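Local coordinates for protein nucleoporin NUP145N (Chaetomium thermophilum, PDB 5HB6) that probably serves as a structural component of the nuclear pore complex and docks transport factors, this piece being its self-cleaving autopeptidase domain, at residues E32-V37 with V58-R63; L86-H91 with V129-V134. The protein carries 1 engineered substitution. All blocks are in the same frame, centred on the assembly; numbering follows the deposited sequence. Where two conformers were deposited one is given.

Contact 1. Residues E32-V37 with V58-R63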
loop_
_atom_site.group_PDB
_atom_site.type_symbol
_atom_site.label_atom_id
_atom_site.label_comp_id
_atom_site.label_asym_id
_atom_site.label_seq_id
_atom_site.Cartn_x
_atom_site.Cartn_y
_atom_site.Cartn_z
ATOM N N GLU A 32 7.176 1.800 -8.981
ATOM C CA GLU A 32 7.994 2.977 -9.207
ATOM C C GLU A 32 7.121 4.172 -9.564
ATOM O O GLU A 32 6.150 4.053 -10.317
ATOM C CB GLU A 32 8.954 2.717 -10.370
ATOM C CG GLU A 32 9.908 1.573 -10.141
ATOM C CD GLU A 32 10.740 1.242 -11.374
ATOM O OE1 GLU A 32 11.812 0.628 -11.202
ATOM O OE2 GLU A 32 10.323 1.578 -12.508
ATOM N N ASN A 33 7.457 5.316 -8.977
ATOM C CA ASN A 33 6.777 6.575 -9.234
ATOM C C ASN A 33 5.385 6.624 -8.630
ATOM O O ASN A 33 4.630 7.564 -8.897
ATOM C CB ASN A 33 6.761 6.930 -10.730
ATOM C CG ASN A 33 8.130 6.957 -11.301
ATOM O OD1 ASN A 33 8.996 7.674 -10.804
ATOM N ND2 ASN A 33 8.377 6.104 -12.277
ATOM N N VAL A 34 5.029 5.653 -7.791
ATOM C CA VAL A 34 3.726 5.660 -7.134
ATOM C C VAL A 34 3.871 5.524 -5.624
ATOM O O VAL A 34 3.404 6.372 -4.871
ATOM C CB VAL A 34 2.769 4.587 -7.690
ATOM C CG1 VAL A 34 1.448 4.574 -6.895
ATOM C CG2 VAL A 34 2.548 4.784 -9.181
ATOM N N GLY A 35 4.471 4.432 -5.167
ATOM C CA GLY A 35 4.578 4.182 -3.741
ATOM C C GLY A 35 4.469 2.705 -3.458
ATOM O O GLY A 35 4.850 1.871 -4.294
ATOM N N SER A 36 3.966 2.372 -2.263
ATOM C CA SER A 36 4.029 1.002 -1.791
ATOM C C SER A 36 2.929 0.716 -0.792
ATOM O O SER A 36 2.412 1.613 -0.121
ATOM C CB SER A 36 5.397 0.681 -1.164
ATOM O OG SER A 36 5.614 1.540 -0.060
ATOM N N VAL A 37 2.617 -0.579 -0.689
ATOM C CA VAL A 37 1.735 -1.130 0.336
ATOM C C VAL A 37 2.539 -2.210 1.066
ATOM O O VAL A 37 3.002 -3.177 0.449
ATOM C CB VAL A 37 0.469 -1.737 -0.283
ATOM C CG1 VAL A 37 -0.440 -2.294 0.787
ATOM C CG2 VAL A 37 -0.246 -0.729 -1.147
ATOM N N VAL A 58 -3.559 -6.018 -6.531
ATOM C CA VAL A 58 -3.056 -4.770 -5.974
ATOM C C VAL A 58 -2.845 -3.814 -7.135
ATOM O O VAL A 58 -2.053 -4.094 -8.041
ATOM C CB VAL A 58 -1.763 -4.983 -5.168
ATOM C CG1 VAL A 58 -1.268 -3.650 -4.602
ATOM C CG2 VAL A 58 -1.974 -6.030 -4.070
ATOM N N ILE A 59 -3.535 -2.676 -7.096
ATOM C CA ILE A 59 -3.457 -1.681 -8.164
ATOM C C ILE A 59 -2.856 -0.427 -7.564
ATOM O O ILE A 59 -3.418 0.139 -6.613
ATOM C CB ILE A 59 -4.822 -1.365 -8.797
ATOM C CG1 ILE A 59 -5.423 -2.619 -9.420
ATOM C CG2 ILE A 59 -4.660 -0.345 -9.892
ATOM C CD1 ILE A 59 -6.252 -3.407 -8.496
ATOM N N LEU A 60 -1.743 0.014 -8.140
ATOM C CA LEU A 60 -1.039 1.215 -7.716
ATOM C C LEU A 60 -0.983 2.176 -8.891
ATOM O O LEU A 60 -0.323 1.911 -9.888
ATOM C CB LEU A 60 0.366 0.853 -7.230
ATOM C CG LEU A 60 0.369 0.090 -5.909
ATOM C CD1 LEU A 60 1.732 -0.465 -5.583
ATOM C CD2 LEU A 60 -0.060 0.997 -4.776
ATOM N N GLU A 61 -1.668 3.295 -8.761
ATOM C CA GLU A 61 -1.540 4.409 -9.685
ATOM C C GLU A 61 -1.310 5.653 -8.848
ATOM O O GLU A 61 -1.543 5.632 -7.631
ATOM C CB GLU A 61 -2.794 4.568 -10.562
ATOM C CG GLU A 61 -3.044 3.336 -11.439
ATOM C CD GLU A 61 -4.294 3.441 -12.290
ATOM O OE1 GLU A 61 -5.161 4.282 -11.973
ATOM O OE2 GLU A 61 -4.400 2.673 -13.267
ATOM N N PRO A 62 -0.814 6.740 -9.441
ATOM C CA PRO A 62 -0.453 7.896 -8.615
ATOM C C PRO A 62 -1.582 8.296 -7.685
ATOM O O PRO A 62 -2.724 8.489 -8.087
ATOM C CB PRO A 62 -0.123 8.976 -9.646
ATOM C CG PRO A 62 0.413 8.202 -10.798
ATOM C CD PRO A 62 -0.512 6.993 -10.866
ATOM N N ARG A 63 -1.254 8.348 -6.397
ATOM C CA ARG A 63 -2.163 8.775 -5.347
ATOM C C ARG A 63 -3.310 7.803 -5.121
ATOM O O ARG A 63 -4.327 8.166 -4.534
ATOM C CB ARG A 63 -2.674 10.189 -5.594
ATOM C CG ARG A 63 -1.516 11.186 -5.778
ATOM C CD ARG A 63 -1.993 12.613 -5.975
ATOM N NE ARG A 63 -2.745 13.025 -4.786
ATOM C CZ ARG A 63 -3.732 13.906 -4.777
ATOM N NH1 ARG A 63 -4.102 14.518 -5.889
ATOM N NH2 ARG A 63 -4.367 14.167 -3.665
HETATM O O HOH W 1 1.393 8.216 -5.596
#
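V34 opens a classic beta bulge with G35, both facing R31, and its side chain presses against the backbone of E61 and P62 on the neighbouring layer. No direct hydrogen bond joins 32-37 to 58-63. Strand 35-39 belongs to the six-stranded antiparallel sheet of the autopeptidase domain and 58-61 to a two-stranded one, and the two layers meet through apolar side chains. With CG1 anti to the backbone N (chi1 176°), V34 straddles the E61-P62 peptide: CG1 lies 3.3 Å from E61 O, a close methyl-to-carbonyl contact, while CG2 comes 4.1 Å from CD of the P62 ring. The same CG1 also touches CB of L60 at 3.9 Å. L60, directed toward 32-37, splits its two methyls between partners: CD1 rests near G35 O, whereas CD2 meets CG2 of V37 at 4.0 Å. The buried V34, L60 and V37 thus form a continuous apolar seam, to which A65 of strand 64-67 adds by touching both L60 and V37. The backbone of L60 is bonded on both sides, N by the Y4 hydroxyl and O by NH1 of R31. The segments spread from the bulge: CA atoms of V34 and P62 are 5.0 Å apart, those of V37 and V58 8.7 Å. At the close end one water bridges the two segments, donating to V34 O at 2.8 Å and accepting from the amide N of R63.

Contact 2. Residues L86-H91 with V129-V134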
loop_
_atom_site.group_PDB
_atom_site.type_symbol
_atom_site.label_atom_id
_atom_site.label_comp_id
_atom_site.label_asym_id
_atom_site.label_seq_id
_atom_site.Cartn_x
_atom_site.Cartn_y
_atom_site.Cartn_z
ATOM N N LEU A 86 0.475 -0.581 5.713
ATOM C CA LEU A 86 1.059 0.745 5.703
ATOM C C LEU A 86 1.228 1.153 4.253
ATOM O O LEU A 86 1.992 0.521 3.506
ATOM C CB LEU A 86 2.395 0.734 6.444
ATOM C CG LEU A 86 3.257 2.005 6.321
ATOM C CD1 LEU A 86 2.645 3.147 7.042
ATOM C CD2 LEU A 86 4.659 1.767 6.908
ATOM N N ILE A 87 0.575 2.246 3.869
ATOM C CA ILE A 87 0.541 2.699 2.479
ATOM C C ILE A 87 1.346 3.980 2.404
ATOM O O ILE A 87 1.159 4.877 3.228
ATOM C CB ILE A 87 -0.911 2.927 2.029
ATOM C CG1 ILE A 87 -1.673 1.604 2.110
ATOM C CG2 ILE A 87 -0.961 3.519 0.646
ATOM C CD1 ILE A 87 -3.135 1.765 1.876
ATOM N N SER A 88 2.223 4.078 1.415
ATOM C CA SER A 88 3.051 5.267 1.248
ATOM C C SER A 88 2.874 5.734 -0.181
ATOM O O SER A 88 3.159 4.973 -1.106
ATOM C CB SER A 88 4.528 4.932 1.545
ATOM O OG SER A 88 4.667 4.412 2.855
ATOM N N LEU A 89 2.424 6.967 -0.348
ATOM C CA LEU A 89 2.074 7.498 -1.664
ATOM C C LEU A 89 2.843 8.766 -1.984
ATOM O O LEU A 89 2.731 9.783 -1.284
ATOM C CB LEU A 89 0.589 7.790 -1.766
ATOM C CG LEU A 89 -0.313 6.568 -1.717
ATOM C CD1 LEU A 89 -1.768 6.946 -1.602
ATOM C CD2 LEU A 89 -0.107 5.666 -2.913
ATOM N N GLU A 90 3.598 8.713 -3.078
ATOM C CA GLU A 90 4.213 9.892 -3.668
ATOM C C GLU A 90 3.148 10.872 -4.174
ATOM O O GLU A 90 1.959 10.552 -4.288
ATOM C CB GLU A 90 5.118 9.499 -4.848
ATOM C CG GLU A 90 6.289 8.622 -4.417
ATOM C CD GLU A 90 7.221 8.243 -5.548
ATOM O OE1 GLU A 90 7.220 8.937 -6.577
ATOM O OE2 GLU A 90 7.941 7.250 -5.395
ATOM N N HIS A 91 3.592 12.101 -4.430
ATOM C CA HIS A 91 2.773 13.106 -5.112
ATOM C C HIS A 91 1.630 13.618 -4.242
ATOM O O HIS A 91 0.589 14.026 -4.754
ATOM C CB HIS A 91 2.240 12.617 -6.467
ATOM C CG HIS A 91 3.225 11.802 -7.227
ATOM N ND1 HIS A 91 4.453 12.283 -7.611
ATOM C CD2 HIS A 91 3.185 10.514 -7.621
ATOM C CE1 HIS A 91 5.130 11.325 -8.217
ATOM N NE2 HIS A 91 4.378 10.242 -8.255
ATOM N N VAL A 129 5.793 12.534 0.070
ATOM C CA VAL A 129 5.248 11.221 0.391
ATOM C C VAL A 129 4.391 11.327 1.648
ATOM O O VAL A 129 4.860 11.740 2.725
ATOM C CB VAL A 129 6.360 10.185 0.590
ATOM C CG1 VAL A 129 5.798 8.846 1.102
ATOM C CG2 VAL A 129 7.083 9.943 -0.716
ATOM N N TRP A 130 3.142 10.902 1.532
ATOM C CA TRP A 130 2.236 10.695 2.657
ATOM C C TRP A 130 2.137 9.209 2.938
ATOM O O TRP A 130 1.831 8.424 2.042
ATOM C CB TRP A 130 0.865 11.222 2.229
ATOM C CG TRP A 130 -0.320 10.912 3.128
ATOM C CD1 TRP A 130 -0.375 10.803 4.509
ATOM C CD2 TRP A 130 -1.640 10.675 2.669
ATOM N NE1 TRP A 130 -1.653 10.555 4.900
ATOM C CE2 TRP A 130 -2.452 10.460 3.796
ATOM C CE3 TRP A 130 -2.220 10.658 1.398
ATOM C CZ2 TRP A 130 -3.812 10.193 3.698
ATOM C CZ3 TRP A 130 -3.570 10.403 1.285
ATOM C CH2 TRP A 130 -4.351 10.153 2.430
ATOM N N ALA A 131 2.379 8.847 4.191
ATOM C CA ALA A 131 2.269 7.470 4.637
ATOM C C ALA A 131 1.196 7.389 5.700
ATOM O O ALA A 131 1.079 8.271 6.556
ATOM C CB ALA A 131 3.590 6.950 5.166
ATOM N N PHE A 132 0.419 6.319 5.633
ATOM C CA PHE A 132 -0.673 6.120 6.568
ATOM C C PHE A 132 -0.980 4.634 6.657
ATOM O O PHE A 132 -0.696 3.871 5.722
ATOM C CB PHE A 132 -1.919 6.898 6.129
ATOM C CG PHE A 132 -2.401 6.542 4.739
ATOM C CD1 PHE A 132 -1.858 7.154 3.615
ATOM C CD2 PHE A 132 -3.386 5.592 4.558
ATOM C CE1 PHE A 132 -2.293 6.830 2.347
ATOM C CE2 PHE A 132 -3.826 5.262 3.261
ATOM C CZ PHE A 132 -3.261 5.865 2.173
ATOM N N SER A 133 -1.587 4.230 7.763
ATOM C CA SER A 133 -2.017 2.855 7.928
ATOM C C SER A 133 -3.521 2.744 7.702
ATOM O O SER A 133 -4.296 3.669 7.948
ATOM C CB SER A 133 -1.669 2.324 9.318
ATOM O OG SER A 133 -0.286 2.047 9.452
ATOM N N VAL A 134 -3.925 1.554 7.286
ATOM C CA VAL A 134 -5.321 1.166 7.240
ATOM C C VAL A 134 -5.432 -0.150 7.998
ATOM O O VAL A 134 -4.468 -0.912 8.121
ATOM C CB VAL A 134 -5.851 1.046 5.790
ATOM C CG1 VAL A 134 -5.716 2.378 5.078
ATOM C CG2 VAL A 134 -5.148 -0.067 5.019
#
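F132 O takes the shortest bond of the contact, from the amide of I87 (N to O 2.8 Å, N-H...O 174°), and also receives a weaker C-H contact from CA of L86. F132 N donates in return to I87 O at 2.9 Å, making these two a hydrogen-bonded pair of an antiparallel ladder; L89 and W130 form the next one, and its donors lie tilted from the carbonyl planes. S88 with A131, between them, and L86 with S133, beyond I87, are non-hydrogen-bonded pairs.

The F132 side chain takes the crowded position between its own N and carbonyl carbon (chi1 57°), which brings the ring over I87. CB of I87 makes a CH-pi contact 4.1 Å from the ring centroid, CG2 closes to 3.6 Å of CZ, and CD1 of L89 sits at the ring edge, 4.0 Å from CE1. Behind it, CD1 of F132 stands over the centre of the W130 indole. Cutting F132 back to an alanine is likely to leave I87 CG2 and L89 CD1 without their aromatic partner and to open a gap beside the W130 indole.

On the other face, A131 CB lies against S88 OG, and S133 OG is bonded to E121 and K40. The chemistry is thus divided: backbone bonds set the register, an aromatic-aliphatic cluster fills one face, and hydroxyls and methyls mix on the other.

In the fold
Along the chain the two contacts follow one another, both segments of contact 1 coming before those of contact 2, and their centres lie about 9 Å apart. They share the six-stranded antiparallel sheet, in which strands 35-39 and 85-89 are neighbours; contact 1 packs 58-61 against that sheet, whereas contact 2 pairs strands within it. The seam between them is backbone bonding, S36 O to S88 N at 2.9 Å, extended at the end by the H91 ring, whose NE2 probably bonds N33 O at 2.8 Å. V37 of contact 1 and I87 of contact 2 both touch F137, so both contacts reach the C-terminal end of the modelled chain, probably near where this family cleaves itself.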